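Local atomic coordinates of Alpha/beta hydrolase fold protein (Chitinophaga pinensis, PDB entry 4PW0), a protein that adopts the alpha/beta hydrolase fold and is probably a serine hydrolase whose natural substrate is not established. Residues A14-I19 against R25-S30; I40-F45 against E94-L99. One frame throughout, in Å; residues are numbered along the deposited sequence. Where two conformers were deposited one is given.

Interaction 1. Residues A14-I19 against R25-S30; sequences APTQYI and RYAYRS
Gln-17 lies across the ring of Tyr-28, its CB over one face in a CH-pi contact 3.8 Å from the ring centroid. With CG set between its backbone N and carbonyl carbon (chi1 72°), Tyr-28 swings its ring over the partner strand, where CE1 also meets Ile-19 CG2 at 3.9 Å. These three side chains share one face of an antiparallel hairpin. Gln-17 and Tyr-28 form a hydrogen-bonded pair, Gln-17 N to Tyr-28 O being 2.8 Å and nearly straight at 168°; Ile-19 and Tyr-26 form the next such pair. One water joins Gln-17 OE1 to Pro-15 O and Ser-30 N, another joins Tyr-28 OH to Tyr-18 O. On the other face Tyr-18 CE1 packs on Ala-27 CB. Near the open end of the hairpin, Arg-29 NE gives Thr-16 OG1 a 3.0 Å bond in the guanidinium plane, while NH2 forms a salt bridge with Asp-50. A leucine in place of Arg-29 would probably leave Thr-16 OG1 without this donor and take this salt bridge from Asp-50. Strand 17-21 edges the sheet, strand 24-31 continues to strand 66-69, and helix 85-98 covers Ile-19 through Phe-95 and Ala-98.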
ATOM      1  N   ALA A  14      18.930 -23.794   2.384  1.00 21.79           N
ATOM      2  CA  ALA A  14      17.863 -24.779   2.485  1.00 22.42           C
ATOM      3  C   ALA A  14      18.055 -25.858   1.388  1.00 21.51           C
ATOM      4  O   ALA A  14      18.153 -25.547   0.220  1.00 22.31           O
ATOM      5  CB  ALA A  14      16.500 -24.104   2.344  1.00 21.25           C
ATOM      6  N   PRO A  15      18.078 -27.177   1.761  1.00 22.05           N
ATOM      7  CA  PRO A  15      18.299 -28.160   0.742  1.00 22.56           C
ATOM      8  C   PRO A  15      17.076 -28.305  -0.128  1.00 22.91           C
ATOM      9  O   PRO A  15      15.942 -28.134   0.368  1.00 25.72           O
ATOM     10  CB  PRO A  15      18.530 -29.458   1.526  1.00 29.30           C
ATOM     11  CG  PRO A  15      17.884 -29.223   2.817  1.00 29.18           C
ATOM     12  CD  PRO A  15      18.065 -27.748   3.102  1.00 24.22           C
ATOM     13  N   THR A  16      17.305 -28.660  -1.383  1.00 23.22           N
ATOM     14  CA  THR A  16      16.214 -29.059  -2.242  1.00 22.92           C
ATOM     15  C   THR A  16      15.734 -30.445  -1.777  1.00 26.30           C
ATOM     16  O   THR A  16      16.508 -31.393  -1.672  1.00 31.11           O
ATOM     17  CB  THR A  16      16.632 -28.992  -3.701  1.00 26.69           C
ATOM     18  OG1 THR A  16      17.167 -27.675  -3.986  1.00 26.60           O
ATOM     19  CG2 THR A  16      15.457 -29.315  -4.612  1.00 26.89           C
ATOM     20  N   GLN A  17      14.456 -30.514  -1.449  1.00 24.06           N
ATOM     21  CA  GLN A  17      13.777 -31.723  -1.016  1.00 24.12           C
ATOM     22  C   GLN A  17      12.843 -32.214  -2.108  1.00 27.01           C
ATOM     23  O   GLN A  17      12.501 -31.475  -3.045  1.00 24.66           O
ATOM     24  CB  GLN A  17      13.031 -31.492   0.275  1.00 27.89           C
ATOM     25  CG  GLN A  17      13.935 -31.046   1.412  1.00 28.89           C
ATOM     26  CD  GLN A  17      13.208 -30.924   2.738  1.00 31.11           C
ATOM     27  OE1 GLN A  17      12.998 -29.818   3.270  1.00 35.11           O
ATOM     28  NE2 GLN A  17      12.791 -32.049   3.271  1.00 33.55           N
ATOM     29  N   TYR A  18      12.466 -33.480  -2.016  1.00 25.63           N
ATOM     30  CA  TYR A  18      11.664 -34.099  -3.038  1.00 26.04           C
ATOM     31  C   TYR A  18      10.590 -34.911  -2.365  1.00 27.06           C
ATOM     32  O   TYR A  18      10.822 -35.564  -1.312  1.00 30.76           O
ATOM     33  CB  TYR A  18      12.499 -34.990  -3.976  1.00 27.74           C
ATOM     34  CG  TYR A  18      13.680 -34.302  -4.591  1.00 27.00           C
ATOM     35  CD1 TYR A  18      13.558 -33.502  -5.748  1.00 26.99           C
ATOM     36  CD2 TYR A  18      14.903 -34.351  -3.965  1.00 29.15           C
ATOM     37  CE1 TYR A  18      14.656 -32.835  -6.240  1.00 30.98           C
ATOM     38  CE2 TYR A  18      16.005 -33.678  -4.455  1.00 31.02           C
ATOM     39  CZ  TYR A  18      15.872 -32.924  -5.598  1.00 31.49           C
ATOM     40  OH  TYR A  18      16.981 -32.251  -6.062  1.00 37.85           O
ATOM     41  N   ILE A  19       9.408 -34.888  -2.962  1.00 25.90           N
ATOM     42  CA  ILE A  19       8.285 -35.705  -2.497  1.00 26.20           C
ATOM     43  C   ILE A  19       7.540 -36.295  -3.681  1.00 26.91           C
ATOM     44  O   ILE A  19       7.231 -35.590  -4.653  1.00 26.12           O
ATOM     45  CB  ILE A  19       7.338 -34.979  -1.524  1.00 27.33           C
ATOM     46  CG1 ILE A  19       6.285 -35.952  -0.961  1.00 31.67           C
ATOM     47  CG2 ILE A  19       6.653 -33.776  -2.178  1.00 26.57           C
ATOM     48  CD1 ILE A  19       5.530 -35.396   0.223  1.00 33.05           C
ATOM     49  N   ARG A  25       7.372 -36.438  -9.003  1.00 25.07           N
ATOM     50  CA  ARG A  25       8.356 -36.005  -8.012  0.60 24.30           C
ATOM     51  C   ARG A  25       8.322 -34.482  -7.982  1.00 23.18           C
ATOM     52  O   ARG A  25       8.632 -33.857  -8.990  1.00 26.99           O
ATOM     53  CB  ARG A  25       9.773 -36.435  -8.409  0.60 28.03           C
ATOM     54  CG  ARG A  25      10.899 -35.778  -7.604  0.60 34.63           C
ATOM     55  CD  ARG A  25      12.241 -35.603  -8.346  0.60 37.54           C
ATOM     56  NE  ARG A  25      12.122 -35.191  -9.755  0.60 44.36           N
ATOM     57  CZ  ARG A  25      13.115 -34.716 -10.520  0.60 49.77           C
ATOM     58  NH1 ARG A  25      14.337 -34.473 -10.026  0.60 42.26           N
ATOM     59  NH2 ARG A  25      12.860 -34.408 -11.799  0.60 64.67           N
ATOM     60  N   TYR A  26       7.899 -33.908  -6.860  1.00 23.20           N
ATOM     61  CA  TYR A  26       7.915 -32.444  -6.645  1.00 20.66           C
ATOM     62  C   TYR A  26       9.151 -32.038  -5.871  1.00 21.89           C
ATOM     63  O   TYR A  26       9.412 -32.583  -4.784  1.00 23.59           O
ATOM     64  CB  TYR A  26       6.667 -31.990  -5.911  1.00 21.05           C
ATOM     65  CG  TYR A  26       5.397 -32.084  -6.717  1.00 19.85           C
ATOM     66  CD1 TYR A  26       4.964 -31.024  -7.522  1.00 21.46           C
ATOM     67  CD2 TYR A  26       4.604 -33.212  -6.663  1.00 24.04           C
ATOM     68  CE1 TYR A  26       3.809 -31.115  -8.247  1.00 22.90           C
ATOM     69  CE2 TYR A  26       3.419 -33.302  -7.389  1.00 23.32           C
ATOM     70  CZ  TYR A  26       3.010 -32.240  -8.174  1.00 22.54           C
ATOM     71  OH  TYR A  26       1.876 -32.295  -8.962  1.00 23.90           O
ATOM     72  N   ALA A  27       9.879 -31.064  -6.427  1.00 20.39           N
ATOM     73  CA  ALA A  27      11.011 -30.454  -5.786  1.00 20.92           C
ATOM     74  C   ALA A  27      10.559 -29.198  -5.004  1.00 20.00           C
ATOM     75  O   ALA A  27       9.763 -28.383  -5.495  1.00 20.25           O
ATOM     76  CB  ALA A  27      12.066 -30.064  -6.818  1.00 21.64           C
ATOM     77  N   TYR A  28      11.082 -29.038  -3.788  1.00 18.62           N
ATOM     78  CA  TYR A  28      10.696 -27.931  -2.951  1.00 18.70           C
ATOM     79  C   TYR A  28      11.762 -27.620  -1.933  1.00 21.03           C
ATOM     80  O   TYR A  28      12.711 -28.402  -1.729  1.00 21.79           O
ATOM     81  CB  TYR A  28       9.360 -28.214  -2.263  1.00 19.11           C
ATOM     82  CG  TYR A  28       9.435 -29.261  -1.167  1.00 21.10           C
ATOM     83  CD1 TYR A  28       9.396 -30.615  -1.481  1.00 22.37           C
ATOM     84  CD2 TYR A  28       9.535 -28.903   0.170  1.00 21.92           C
ATOM     85  CE1 TYR A  28       9.436 -31.579  -0.461  1.00 23.49           C
ATOM     86  CE2 TYR A  28       9.603 -29.850   1.173  1.00 26.33           C
ATOM     87  CZ  TYR A  28       9.531 -31.185   0.834  1.00 24.89           C
ATOM     88  OH  TYR A  28       9.606 -32.116   1.863  1.00 31.89           O
ATOM     89  N   ARG A  29      11.616 -26.474  -1.323  1.00 19.77           N
ATOM     90  CA  ARG A  29      12.419 -26.062  -0.173  1.00 19.90           C
ATOM     91  C   ARG A  29      11.552 -25.487   0.915  1.00 21.10           C
ATOM     92  O   ARG A  29      10.507 -24.873   0.665  1.00 21.61           O
ATOM     93  CB  ARG A  29      13.540 -25.092  -0.572  1.00 19.85           C
ATOM     94  CG  ARG A  29      14.408 -25.539  -1.709  1.00 20.92           C
ATOM     95  CD  ARG A  29      15.557 -24.608  -2.004  1.00 23.72           C
ATOM     96  NE  ARG A  29      16.236 -24.941  -3.223  1.00 23.65           N
ATOM     97  CZ  ARG A  29      16.739 -24.087  -4.104  1.00 22.24           C
ATOM     98  NH1 ARG A  29      16.615 -22.769  -3.917  1.00 23.26           N
ATOM     99  NH2 ARG A  29      17.315 -24.551  -5.180  1.00 22.28           N
ATOM    100  N   SER A  30      11.970 -25.700   2.150  1.00 21.25           N
ATOM    101  CA  SER A  30      11.288 -25.187   3.315  1.00 21.09           C
ATOM    102  C   SER A  30      12.248 -24.280   4.065  1.00 23.23           C
ATOM    103  O   SER A  30      13.375 -24.686   4.426  1.00 24.95           O
ATOM    104  CB  SER A  30      10.771 -26.310   4.212  1.00 23.89           C
ATOM    105  OG  SER A  30      10.029 -25.810   5.290  1.00 26.62           O
TER
HETATM  106  O   HOH W   1      14.339 -27.444   2.443  1.00 23.98           O
HETATM  107  O   HOH W   2      10.232 -34.788   1.255  1.00 40.63           O

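Interaction 2. Residues I40-F45 against E94-L99; sequences ICFQHF and EFITAL
Ile-96 reaches from its helix with a single methyl, CD1, which meets both Ile-40 and Phe-42 on strand 39-42. The Ile-40 partner is the branch methyl CG2, 4.0 Å from Ile-96 CD1, and the two aliphatic chains run at a slant to one another. Phe-42 comes from the opposite direction to Ile-96, bringing its far ring atom CZ to 4.1 Å from the same CD1; the methyl approaches the ring obliquely. The torsions account for this meeting: Ile-96 has CG1 anti to its carbonyl carbon (chi1 -66°) and is extended beyond it (chi2 164°), which carries CD1 out to the strand, while Ile-40 turns CG2, anti to its backbone N, to receive it. No hydrogen bond crosses between the two segments, and all three touching residues are buried, making this a purely apolar join. It is the layer packing of the alpha/beta hydrolase fold, in which helices lie against a central, mostly parallel sheet; here helix 85-98 rests on strand 39-42, with the backbones well separated, 8.4 Å from Ile-40 CA to Ile-96 CA. Phe-104 on the adjoining strand 104-109 touches both isoleucines and widens the apolar patch. The Phe-42 ring also meets Phe-69 edge-to-face. Just past the strand, His-44 N donates to Gln-43 OE1 at 2.9 Å, in the plane of that amide carbonyl and on a lone pair, and Gln-43 NE2 is held in turn by the backbone oxygen of Thr-48.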
ATOM      1  N   ILE A  40       2.813 -20.663   1.545  1.00 17.31           N
ATOM      2  CA  ILE A  40       3.159 -21.392   0.314  0.60 17.80           C
ATOM      3  C   ILE A  40       3.270 -20.377  -0.841  1.00 16.52           C
ATOM      4  O   ILE A  40       2.366 -19.582  -1.050  1.00 16.36           O
ATOM      5  CB  ILE A  40       2.096 -22.430  -0.096  0.60 19.75           C
ATOM      6  CG1 ILE A  40       1.619 -23.276   1.098  0.60 21.83           C
ATOM      7  CG2 ILE A  40       2.615 -23.320  -1.227  0.60 20.90           C
ATOM      8  CD1 ILE A  40       2.716 -24.060   1.772  0.60 23.19           C
ATOM      9  N   CYS A  41       4.373 -20.436  -1.557  1.00 16.89           N
ATOM     10  CA  CYS A  41       4.727 -19.474  -2.596  1.00 16.04           C
ATOM     11  C   CYS A  41       4.630 -20.088  -3.974  1.00 16.49           C
ATOM     12  O   CYS A  41       5.085 -21.219  -4.201  1.00 18.06           O
ATOM     13  CB  CYS A  41       6.144 -18.921  -2.364  1.00 16.80           C
ATOM     14  SG  CYS A  41       6.338 -18.095  -0.784  1.00 19.22           S
ATOM     15  N   PHE A  42       4.073 -19.335  -4.908  1.00 15.82           N
ATOM     16  CA  PHE A  42       3.770 -19.778  -6.262  1.00 15.92           C
ATOM     17  C   PHE A  42       4.457 -18.874  -7.265  1.00 15.69           C
ATOM     18  O   PHE A  42       4.249 -17.667  -7.255  1.00 15.73           O
ATOM     19  CB  PHE A  42       2.260 -19.807  -6.531  1.00 15.75           C
ATOM     20  CG  PHE A  42       1.488 -20.709  -5.596  1.00 15.89           C
ATOM     21  CD1 PHE A  42       1.215 -20.324  -4.297  1.00 16.36           C
ATOM     22  CD2 PHE A  42       1.010 -21.936  -6.041  1.00 18.66           C
ATOM     23  CE1 PHE A  42       0.490 -21.141  -3.428  1.00 17.52           C
ATOM     24  CE2 PHE A  42       0.295 -22.754  -5.171  1.00 19.06           C
ATOM     25  CZ  PHE A  42       0.064 -22.372  -3.874  1.00 18.62           C
ATOM     26  N   GLN A  43       5.287 -19.478  -8.093  1.00 14.96           N
ATOM     27  CA  GLN A  43       6.296 -18.751  -8.893  1.00 15.56           C
ATOM     28  C   GLN A  43       5.788 -18.155 -10.209  1.00 14.68           C
ATOM     29  O   GLN A  43       4.724 -18.529 -10.730  1.00 16.24           O
ATOM     30  CB  GLN A  43       7.485 -19.700  -9.124  1.00 16.04           C
ATOM     31  CG  GLN A  43       8.769 -19.142  -9.713  1.00 15.58           C
ATOM     32  CD  GLN A  43       9.344 -17.980  -8.954  1.00 15.47           C
ATOM     33  OE1 GLN A  43       8.722 -16.904  -8.808  1.00 16.57           O
ATOM     34  NE2 GLN A  43      10.535 -18.198  -8.378  1.00 17.62           N
ATOM     35  N   HIS A  44       6.572 -17.220 -10.746  1.00 14.79           N
ATOM     36  CA  HIS A  44       6.299 -16.597 -12.046  1.00 15.10           C
ATOM     37  C   HIS A  44       6.600 -17.425 -13.260  1.00 18.67           C
ATOM     38  O   HIS A  44       7.190 -18.495 -13.148  1.00 18.71           O
ATOM     39  CB  HIS A  44       7.097 -15.276 -12.121  1.00 16.19           C
ATOM     40  CG  HIS A  44       8.587 -15.426 -12.316  1.00 16.29           C
ATOM     41  ND1 HIS A  44       9.153 -15.694 -13.537  1.00 17.91           N
ATOM     42  CD2 HIS A  44       9.631 -15.245 -11.473  1.00 17.07           C
ATOM     43  CE1 HIS A  44      10.474 -15.732 -13.423  1.00 18.45           C
ATOM     44  NE2 HIS A  44      10.787 -15.428 -12.196  1.00 17.26           N
ATOM     45  N   PHE A  45       6.302 -16.868 -14.454  1.00 18.97           N
ATOM     46  CA  PHE A  45       6.544 -17.517 -15.796  1.00 18.01           C
ATOM     47  C   PHE A  45       8.011 -17.800 -16.037  1.00 18.10           C
ATOM     48  O   PHE A  45       8.815 -16.910 -16.045  1.00 18.01           O
ATOM     49  CB  PHE A  45       6.043 -16.575 -16.900  1.00 19.06           C
ATOM     50  CG  PHE A  45       6.333 -16.996 -18.324  1.00 18.81           C
ATOM     51  CD1 PHE A  45       5.916 -18.221 -18.816  1.00 19.61           C
ATOM     52  CD2 PHE A  45       6.960 -16.149 -19.192  1.00 19.88           C
ATOM     53  CE1 PHE A  45       6.171 -18.565 -20.133  1.00 18.66           C
ATOM     54  CE2 PHE A  45       7.245 -16.491 -20.498  1.00 19.78           C
ATOM     55  CZ  PHE A  45       6.834 -17.721 -20.992  1.00 19.39           C
ATOM     56  N   GLU A  94      -2.251 -31.259  -4.758  1.00 22.51           N
ATOM     57  CA  GLU A  94      -1.825 -32.642  -4.448  0.70 24.15           C
ATOM     58  C   GLU A  94      -0.472 -32.600  -3.721  1.00 24.25           C
ATOM     59  O   GLU A  94      -0.231 -33.341  -2.773  1.00 25.70           O
ATOM     60  CB  GLU A  94      -1.836 -33.563  -5.689  0.70 27.76           C
ATOM     61  CG  GLU A  94      -0.685 -33.447  -6.678  0.70 26.35           C
ATOM     62  CD  GLU A  94      -0.665 -34.479  -7.802  0.70 27.05           C
ATOM     63  OE1 GLU A  94      -1.593 -35.325  -7.874  0.70 31.51           O
ATOM     64  OE2 GLU A  94       0.275 -34.420  -8.639  0.70 23.53           O
ATOM     65  N   PHE A  95       0.405 -31.697  -4.138  1.00 21.89           N
ATOM     66  CA  PHE A  95       1.699 -31.514  -3.512  1.00 22.16           C
ATOM     67  C   PHE A  95       1.573 -31.038  -2.084  1.00 24.00           C
ATOM     68  O   PHE A  95       2.192 -31.607  -1.181  1.00 24.38           O
ATOM     69  CB  PHE A  95       2.557 -30.534  -4.349  1.00 20.86           C
ATOM     70  CG  PHE A  95       3.705 -29.932  -3.603  1.00 21.60           C
ATOM     71  CD1 PHE A  95       4.796 -30.687  -3.210  1.00 23.39           C
ATOM     72  CD2 PHE A  95       3.684 -28.576  -3.264  1.00 21.40           C
ATOM     73  CE1 PHE A  95       5.820 -30.114  -2.492  1.00 23.35           C
ATOM     74  CE2 PHE A  95       4.702 -28.013  -2.546  1.00 23.07           C
ATOM     75  CZ  PHE A  95       5.772 -28.785  -2.136  1.00 21.27           C
ATOM     76  N   ILE A  96       0.795 -29.984  -1.863  1.00 21.53           N
ATOM     77  CA  ILE A  96       0.703 -29.361  -0.553  1.00 23.56           C
ATOM     78  C   ILE A  96       0.066 -30.359   0.430  1.00 27.38           C
ATOM     79  O   ILE A  96       0.521 -30.517   1.566  1.00 26.81           O
ATOM     80  CB  ILE A  96      -0.145 -28.089  -0.643  1.00 21.96           C
ATOM     81  CG1 ILE A  96       0.559 -27.035  -1.517  1.00 22.11           C
ATOM     82  CG2 ILE A  96      -0.428 -27.552   0.737  1.00 26.31           C
ATOM     83  CD1 ILE A  96      -0.376 -25.925  -1.964  1.00 22.47           C
ATOM     84  N   THR A  97      -0.977 -31.043  -0.054  1.00 26.86           N
ATOM     85  CA  THR A  97      -1.638 -32.014   0.802  0.60 28.65           C
ATOM     86  C   THR A  97      -0.723 -33.218   1.102  1.00 29.01           C
ATOM     87  O   THR A  97      -0.762 -33.724   2.244  1.00 29.98           O
ATOM     88  CB  THR A  97      -3.004 -32.420   0.252  0.60 22.54           C
ATOM     89  OG1 THR A  97      -2.869 -32.874  -1.096  0.60 29.29           O
ATOM     90  CG2 THR A  97      -3.947 -31.256   0.315  0.60 25.09           C
ATOM     91  N   ALA A  98       0.146 -33.610   0.165  1.00 26.58           N
ATOM     92  CA  ALA A  98       1.132 -34.685   0.412  1.00 27.16           C
ATOM     93  C   ALA A  98       2.117 -34.325   1.513  1.00 29.21           C
ATOM     94  O   ALA A  98       2.615 -35.208   2.215  1.00 31.46           O
ATOM     95  CB  ALA A  98       1.859 -35.087  -0.847  1.00 28.86           C
ATOM     96  N   LEU A  99       2.406 -33.026   1.674  1.00 28.07           N
ATOM     97  CA  LEU A  99       3.251 -32.569   2.783  1.00 26.27           C
ATOM     98  C   LEU A  99       2.529 -32.562   4.144  1.00 27.38           C
ATOM     99  O   LEU A  99       3.138 -32.284   5.182  1.00 31.27           O
ATOM    100  CB  LEU A  99       3.794 -31.164   2.514  1.00 27.50           C
ATOM    101  CG  LEU A  99       4.802 -30.989   1.392  1.00 28.95           C
ATOM    102  CD1 LEU A  99       5.132 -29.504   1.326  1.00 30.89           C
ATOM    103  CD2 LEU A  99       6.053 -31.810   1.643  1.00 31.71           C
TER

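Overall arrangement
Both segments of interaction 1 precede those of interaction 2 in the sequence, and the centres of the two contacts lie about 11 Å apart. Both reach the same mixed eight-stranded sheet: the 14-19/25-30 hairpin forms its antiparallel margin, whereas 40-42 lie on an inner parallel strand, with strand 66-69 between strands 24-31 and 39-42. Helix 85-98 and the residue after it tie the two together. Glu-94 OE2 probably hydrogen-bonds Tyr-26 OH at 2.7 Å, Phe-95 packs on Tyr-26, and Leu-99 CD2 reaches Tyr-28 OH, while Ile-96 serves the inner strand. One helix thus spans from edge to interior. Phe-42 further touches the putative nucleophile elbow around Ser-110, placing interaction 2 nearer the probable active site.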